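Local structure of monoglyceride lipase (4ZWN) at residues Met49-Gln54 and Leu80-Ser85; Glu59-Val64 and Asn87-Phe92. The protein hydrolyses monoacylglycerols to free fatty acids and glycerol, with a strong preference for monounsaturated substrates, and also takes part in breaking down fatty acid ethyl esters. The protein carries 2 engineered substitutions. All coordinates share one frame; numbering follows the deposited sequence.

Contact 1: residues Met49-Gln54 and Leu80-Ser85; sequences MFWPVQ and LMDHLS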
loop_
_atom_site.group_PDB
_atom_site.type_symbol
_atom_site.label_atom_id
_atom_site.label_comp_id
_atom_site.label_asym_id
_atom_site.label_seq_id
_atom_site.Cartn_x
_atom_site.Cartn_y
_atom_site.Cartn_z
ATOM N N MET A 49 -3.220 3.008 13.599
ATOM C CA MET A 49 -4.591 3.476 13.732
ATOM C C MET A 49 -5.584 2.347 13.527
ATOM O O MET A 49 -5.414 1.507 12.642
ATOM C CB MET A 49 -4.886 4.588 12.730
ATOM C CG MET A 49 -4.398 5.951 13.141
ATOM S SD MET A 49 -5.010 7.203 12.007
ATOM C CE MET A 49 -4.341 8.683 12.759
ATOM N N PHE A 50 -6.623 2.332 14.352
ATOM C CA PHE A 50 -7.749 1.447 14.121
ATOM C C PHE A 50 -8.980 2.280 13.805
ATOM O O PHE A 50 -9.506 2.975 14.672
ATOM C CB PHE A 50 -8.011 0.550 15.326
ATOM C CG PHE A 50 -9.322 -0.171 15.254
ATOM C CD1 PHE A 50 -9.519 -1.181 14.327
ATOM C CD2 PHE A 50 -10.364 0.174 16.096
ATOM C CE1 PHE A 50 -10.730 -1.840 14.249
ATOM C CE2 PHE A 50 -11.577 -0.481 16.025
ATOM C CZ PHE A 50 -11.762 -1.490 15.099
ATOM N N TRP A 51 -9.429 2.212 12.556
ATOM C CA TRP A 51 -10.563 3.011 12.112
ATOM C C TRP A 51 -11.843 2.185 12.123
ATOM O O TRP A 51 -12.025 1.311 11.279
ATOM C CB TRP A 51 -10.306 3.569 10.713
ATOM C CG TRP A 51 -11.059 4.826 10.429
ATOM C CD1 TRP A 51 -12.413 4.998 10.471
ATOM C CD2 TRP A 51 -10.504 6.087 10.045
ATOM N NE1 TRP A 51 -12.734 6.293 10.143
ATOM C CE2 TRP A 51 -11.580 6.983 9.876
ATOM C CE3 TRP A 51 -9.202 6.549 9.830
ATOM C CZ2 TRP A 51 -11.393 8.313 9.502
ATOM C CZ3 TRP A 51 -9.018 7.871 9.457
ATOM C CH2 TRP A 51 -10.108 8.736 9.296
ATOM N N PRO A 52 -12.738 2.466 13.083
ATOM C CA PRO A 52 -13.967 1.685 13.268
ATOM C C PRO A 52 -15.063 2.048 12.270
ATOM O O PRO A 52 -15.053 3.145 11.712
ATOM C CB PRO A 52 -14.390 2.046 14.692
ATOM C CG PRO A 52 -13.904 3.447 14.866
ATOM C CD PRO A 52 -12.627 3.561 14.064
ATOM N N VAL A 53 -15.996 1.128 12.053
ATOM C CA VAL A 53 -17.154 1.401 11.213
ATOM C C VAL A 53 -18.034 2.454 11.875
ATOM O O VAL A 53 -18.420 2.306 13.035
ATOM C CB VAL A 53 -17.984 0.129 10.953
ATOM C CG1 VAL A 53 -19.256 0.473 10.195
ATOM C CG2 VAL A 53 -17.160 -0.900 10.191
ATOM N N GLN A 54 -18.337 3.523 11.144
ATOM C CA GLN A 54 -19.164 4.605 11.673
ATOM C C GLN A 54 -20.253 5.026 10.692
ATOM O O GLN A 54 -20.159 6.088 10.080
ATOM C CB GLN A 54 -18.300 5.819 12.018
ATOM C CG GLN A 54 -17.151 5.525 12.963
ATOM C CD GLN A 54 -16.227 6.713 13.140
ATOM O OE1 GLN A 54 -16.676 7.854 13.254
ATOM N NE2 GLN A 54 -14.925 6.452 13.157
ATOM N N LEU A 80 -9.221 7.025 2.285
ATOM C CA LEU A 80 -9.670 5.655 2.056
ATOM C C LEU A 80 -10.386 5.079 3.276
ATOM O O LEU A 80 -11.467 4.504 3.158
ATOM C CB LEU A 80 -8.487 4.765 1.683
ATOM C CG LEU A 80 -8.802 3.284 1.489
ATOM C CD1 LEU A 80 -9.850 3.094 0.395
ATOM C CD2 LEU A 80 -7.529 2.517 1.168
ATOM N N MET A 81 -9.771 5.236 4.443
ATOM C CA MET A 81 -10.327 4.714 5.686
ATOM C C MET A 81 -11.658 5.374 6.041
ATOM O O MET A 81 -12.549 4.731 6.600
ATOM C CB MET A 81 -9.328 4.898 6.830
ATOM C CG MET A 81 -8.056 4.089 6.656
ATOM S SD MET A 81 -6.930 4.131 8.064
ATOM C CE MET A 81 -6.305 5.806 7.951
ATOM N N ASP A 82 -11.790 6.655 5.712
ATOM C CA ASP A 82 -13.026 7.386 5.969
ATOM C C ASP A 82 -14.182 6.804 5.157
ATOM O O ASP A 82 -15.261 6.553 5.694
ATOM C CB ASP A 82 -12.849 8.873 5.651
ATOM C CG ASP A 82 -13.973 9.731 6.213
ATOM O OD1 ASP A 82 -14.446 9.435 7.333
ATOM O OD2 ASP A 82 -14.382 10.700 5.538
ATOM N N HIS A 83 -13.951 6.581 3.866
ATOM C CA HIS A 83 -14.978 6.017 2.992
ATOM C C HIS A 83 -15.293 4.568 3.351
ATOM O O HIS A 83 -16.445 4.144 3.280
ATOM C CB HIS A 83 -14.554 6.108 1.522
ATOM C CG HIS A 83 -14.713 7.473 0.927
ATOM N ND1 HIS A 83 -13.912 8.539 1.279
ATOM C CD2 HIS A 83 -15.580 7.945 -0.001
ATOM C CE1 HIS A 83 -14.278 9.607 0.594
ATOM N NE2 HIS A 83 -15.287 9.274 -0.189
ATOM N N LEU A 84 -14.272 3.807 3.733
ATOM C CA LEU A 84 -14.484 2.428 4.164
ATOM C C LEU A 84 -15.329 2.381 5.433
ATOM O O LEU A 84 -16.191 1.515 5.584
ATOM C CB LEU A 84 -13.150 1.715 4.393
ATOM C CG LEU A 84 -12.371 1.282 3.150
ATOM C CD1 LEU A 84 -11.010 0.728 3.539
ATOM C CD2 LEU A 84 -13.158 0.252 2.354
ATOM N N SER A 85 -15.075 3.318 6.342
ATOM C CA SER A 85 -15.809 3.396 7.600
ATOM C C SER A 85 -17.290 3.662 7.352
ATOM O O SER A 85 -18.153 3.105 8.031
ATOM C CB SER A 85 -15.219 4.488 8.496
ATOM O OG SER A 85 -15.911 4.572 9.729
#
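Ser85, near the end of helix 78-86, meets the backbone of Pro52 and Gln54 just past strand 44-51. Its hydroxyl gives its proton to Pro52 O, with Ser85 OG 2.6 Å from Pro52 O and in the plane of the carbonyl. OG can point there because it lies anti to the backbone N of Ser85 (chi1 -179°). Gln54 N is used twice. Gln54 N donates to Ser85 O at 3.1 Å, from well above the carbonyl plane. A weak, bent bond also runs from Gln54 N to Ser85 OG at 3.0 Å. The Gln54 side chain runs alongside Ser85 OG, and its OE1 accepts from Thr32 N.

Trp51 fills the space between strand and helix. Met81 CB sits over one face of the indole, offset toward the rim, 3.4 Å from Trp51 CE3. The Met81 chain bends at chi3 (-72°), and Met81 CE comes back to 3.5 Å from Trp51 CE3. The sulfur makes an oblique Met-aromatic contact. Thr31 OG1 bridges Trp51 NE1 and Asp82 OD1, satisfying both. Asp82 OD2 accepts from Tyr27 OH and Gln30 N.

This is helix-on-sheet packing, as expected of the alpha/beta hydrolase fold.

Contact 2: residues Glu59-Val64 and Asn87-Phe92; sequences EVRGRV and NGYESF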
loop_
_atom_site.group_PDB
_atom_site.type_symbol
_atom_site.label_atom_id
_atom_site.label_comp_id
_atom_site.label_asym_id
_atom_site.label_seq_id
_atom_site.Cartn_x
_atom_site.Cartn_y
_atom_site.Cartn_z
ATOM N N GLU A 59 -22.837 -2.524 12.264
ATOM C CA GLU A 59 -22.153 -3.741 11.915
ATOM C C GLU A 59 -21.014 -3.629 10.930
ATOM O O GLU A 59 -20.978 -2.757 10.106
ATOM C CB GLU A 59 -23.141 -4.764 11.400
ATOM C CG GLU A 59 -24.178 -4.190 10.472
ATOM C CD GLU A 59 -25.287 -5.173 10.167
ATOM O OE1 GLU A 59 -26.394 -4.990 10.691
ATOM O OE2 GLU A 59 -25.049 -6.120 9.397
ATOM N N VAL A 60 -20.120 -4.599 11.031
ATOM C CA VAL A 60 -18.917 -4.722 10.245
ATOM C C VAL A 60 -19.003 -5.873 9.305
ATOM O O VAL A 60 -19.283 -6.952 9.707
ATOM C CB VAL A 60 -17.741 -5.060 11.153
ATOM C CG1 VAL A 60 -16.434 -4.920 10.427
ATOM C CG2 VAL A 60 -17.761 -4.227 12.412
ATOM N N ARG A 61 -18.700 -5.624 8.052
ATOM C CA ARG A 61 -18.648 -6.637 7.003
ATOM C C ARG A 61 -17.261 -7.259 6.932
ATOM O O ARG A 61 -17.112 -8.431 6.589
ATOM C CB ARG A 61 -19.021 -6.036 5.651
ATOM C CG ARG A 61 -20.441 -5.520 5.570
ATOM C CD ARG A 61 -20.737 -5.042 4.167
ATOM N NE ARG A 61 -20.546 -6.112 3.195
ATOM C CZ ARG A 61 -21.535 -6.835 2.680
ATOM N NH1 ARG A 61 -22.789 -6.594 3.037
ATOM N NH2 ARG A 61 -21.271 -7.793 1.802
ATOM N N GLY A 62 -16.247 -6.459 7.255
ATOM C CA GLY A 62 -14.869 -6.913 7.239
ATOM C C GLY A 62 -13.876 -5.831 7.625
ATOM O O GLY A 62 -14.229 -4.654 7.743
ATOM N N ARG A 63 -12.626 -6.230 7.832
ATOM C CA ARG A 63 -11.560 -5.278 8.131
ATOM C C ARG A 63 -10.495 -5.296 7.037
ATOM O O ARG A 63 -10.132 -6.360 6.533
ATOM C CB ARG A 63 -10.924 -5.585 9.489
ATOM C CG ARG A 63 -9.865 -4.575 9.916
ATOM C CD ARG A 63 -9.241 -4.938 11.252
ATOM N NE ARG A 63 -10.231 -4.982 12.323
ATOM C CZ ARG A 63 -9.928 -5.069 13.615
ATOM N NH1 ARG A 63 -8.659 -5.114 13.997
ATOM N NH2 ARG A 63 -10.894 -5.106 14.526
ATOM N N VAL A 64 -9.998 -4.117 6.669
ATOM C CA VAL A 64 -8.945 -4.026 5.663
ATOM C C VAL A 64 -7.635 -3.513 6.260
ATOM O O VAL A 64 -7.588 -2.437 6.856
ATOM C CB VAL A 64 -9.347 -3.104 4.492
ATOM C CG1 VAL A 64 -8.378 -3.277 3.338
ATOM C CG2 VAL A 64 -10.766 -3.403 4.030
ATOM N N ASN A 87 -18.932 2.740 4.785
ATOM C CA ASN A 87 -19.534 1.641 4.037
ATOM C C ASN A 87 -19.377 0.285 4.711
ATOM O O ASN A 87 -19.419 -0.754 4.051
ATOM C CB ASN A 87 -18.951 1.590 2.628
ATOM C CG ASN A 87 -19.360 2.782 1.793
ATOM O OD1 ASN A 87 -20.384 2.753 1.109
ATOM N ND2 ASN A 87 -18.567 3.845 1.853
ATOM N N GLY A 88 -19.197 0.302 6.027
ATOM C CA GLY A 88 -19.233 -0.913 6.819
ATOM C C GLY A 88 -17.954 -1.725 6.845
ATOM O O GLY A 88 -18.000 -2.944 7.004
ATOM N N TYR A 89 -16.813 -1.056 6.701
ATOM C CA TYR A 89 -15.526 -1.745 6.740
ATOM C C TYR A 89 -14.537 -1.089 7.698
ATOM O O TYR A 89 -14.276 0.113 7.622
ATOM C CB TYR A 89 -14.915 -1.819 5.338
ATOM C CG TYR A 89 -15.678 -2.731 4.409
ATOM C CD1 TYR A 89 -15.465 -4.103 4.425
ATOM C CD2 TYR A 89 -16.619 -2.221 3.524
ATOM C CE1 TYR A 89 -16.166 -4.943 3.583
ATOM C CE2 TYR A 89 -17.322 -3.050 2.678
ATOM C CZ TYR A 89 -17.094 -4.411 2.713
ATOM O OH TYR A 89 -17.795 -5.239 1.871
ATOM N N GLU A 90 -13.991 -1.898 8.600
ATOM C CA GLU A 90 -12.943 -1.445 9.502
ATOM C C GLU A 90 -11.618 -1.335 8.760
ATOM O O GLU A 90 -11.374 -2.065 7.798
ATOM C CB GLU A 90 -12.802 -2.400 10.689
ATOM C CG GLU A 90 -14.015 -2.449 11.597
ATOM C CD GLU A 90 -13.873 -3.471 12.709
ATOM O OE1 GLU A 90 -13.012 -4.370 12.589
ATOM O OE2 GLU A 90 -14.621 -3.371 13.705
ATOM N N SER A 91 -10.764 -0.423 9.210
ATOM C CA SER A 91 -9.428 -0.290 8.644
ATOM C C SER A 91 -8.360 -0.373 9.723
ATOM O O SER A 91 -8.570 0.052 10.860
ATOM C CB SER A 91 -9.281 1.030 7.883
ATOM O OG SER A 91 -10.104 1.067 6.733
ATOM N N PHE A 92 -7.213 -0.927 9.353
ATOM C CA PHE A 92 -6.041 -0.903 10.208
ATOM C C PHE A 92 -4.828 -0.555 9.366
ATOM O O PHE A 92 -4.568 -1.191 8.344
ATOM C CB PHE A 92 -5.831 -2.246 10.912
ATOM C CG PHE A 92 -4.725 -2.224 11.937
ATOM C CD1 PHE A 92 -3.405 -2.419 11.562
ATOM C CD2 PHE A 92 -5.008 -2.003 13.276
ATOM C CE1 PHE A 92 -2.389 -2.395 12.503
ATOM C CE2 PHE A 92 -3.997 -1.978 14.220
ATOM C CZ PHE A 92 -2.687 -2.174 13.834
#
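A parallel strand pair in the central sheet of the alpha/beta hydrolase fold makes this contact. Strands 62-67 and 89-94 are the two strands of a beta-alpha-beta unit, with helix 78-86 as the crossover. Glu90 is the middle of the pairing. Its N donates to Gly62 O, and Glu90 O accepts from Val64 N at 2.7 Å. One step on, Phe92 N donates to Val64 O. Toward the N-terminal side of the pairing, Arg61 N donates to Gly88 O at 3.0 Å in a nearly straight line (170° at the hydrogen). Gly88 has a positive phi, a backbone shape that suits a residue without a side chain.

Arg63 and Glu90 stand on the same face of the sheet. The chain of Val60 flanks the carboxylate, with Val60 CG2 3.5 Å from Glu90 OE2. That oxygen pairs with Lys134, so the carboxylate is shared by two cations. Arg63 NH1 turns to Glu130 and Asn127 of helix 113-134. A leucine in place of Arg63 would probably leave the buried Glu90 OE1 without its two donors and Glu130 without this partner.

Tyr89 lies on the opposite face, packed against Arg61 CB and Gly62. Its OH bonds Asp325 and Thr328, near the C-terminal end of the chain.

The Arg63 chain bends at chi3 (-60°), which brings the guanidinium side-on to Glu90. Arg63 NE lies 2.9 Å and Arg63 NH2 3.0 Å from the single atom Glu90 OE1. OE1 lies near the guanidinium plane, but both nitrogens reach it from one face of the carboxylate, whose plane is turned 51° from the guanidinium.

Overall arrangement
Both contacts are buried, with centres about 7 Å apart. They sit about 16 and 17 Å, centre to centre, from the chain's centre, with partly exposed ends at Pro52-Gln54 and an exposed Glu59. Contact 2 joins two neighbouring strands within the sheet. Contact 1 packs their crossover helix against strand 44-51, the antiparallel neighbour of strand 89-94 in the sheet. Trp51 N to Ser91 O, a probable hydrogen bond of 2.9 Å, joins strand 44-51 to strand 89-94. Contact 1 combines indole-methionine packing with hydrogen bonds between Ser85 and the backbone after the strand. Contact 2 is parallel backbone pairing with a salt bridge on the face toward helix 113-134. Both lie away from the catalytic residues.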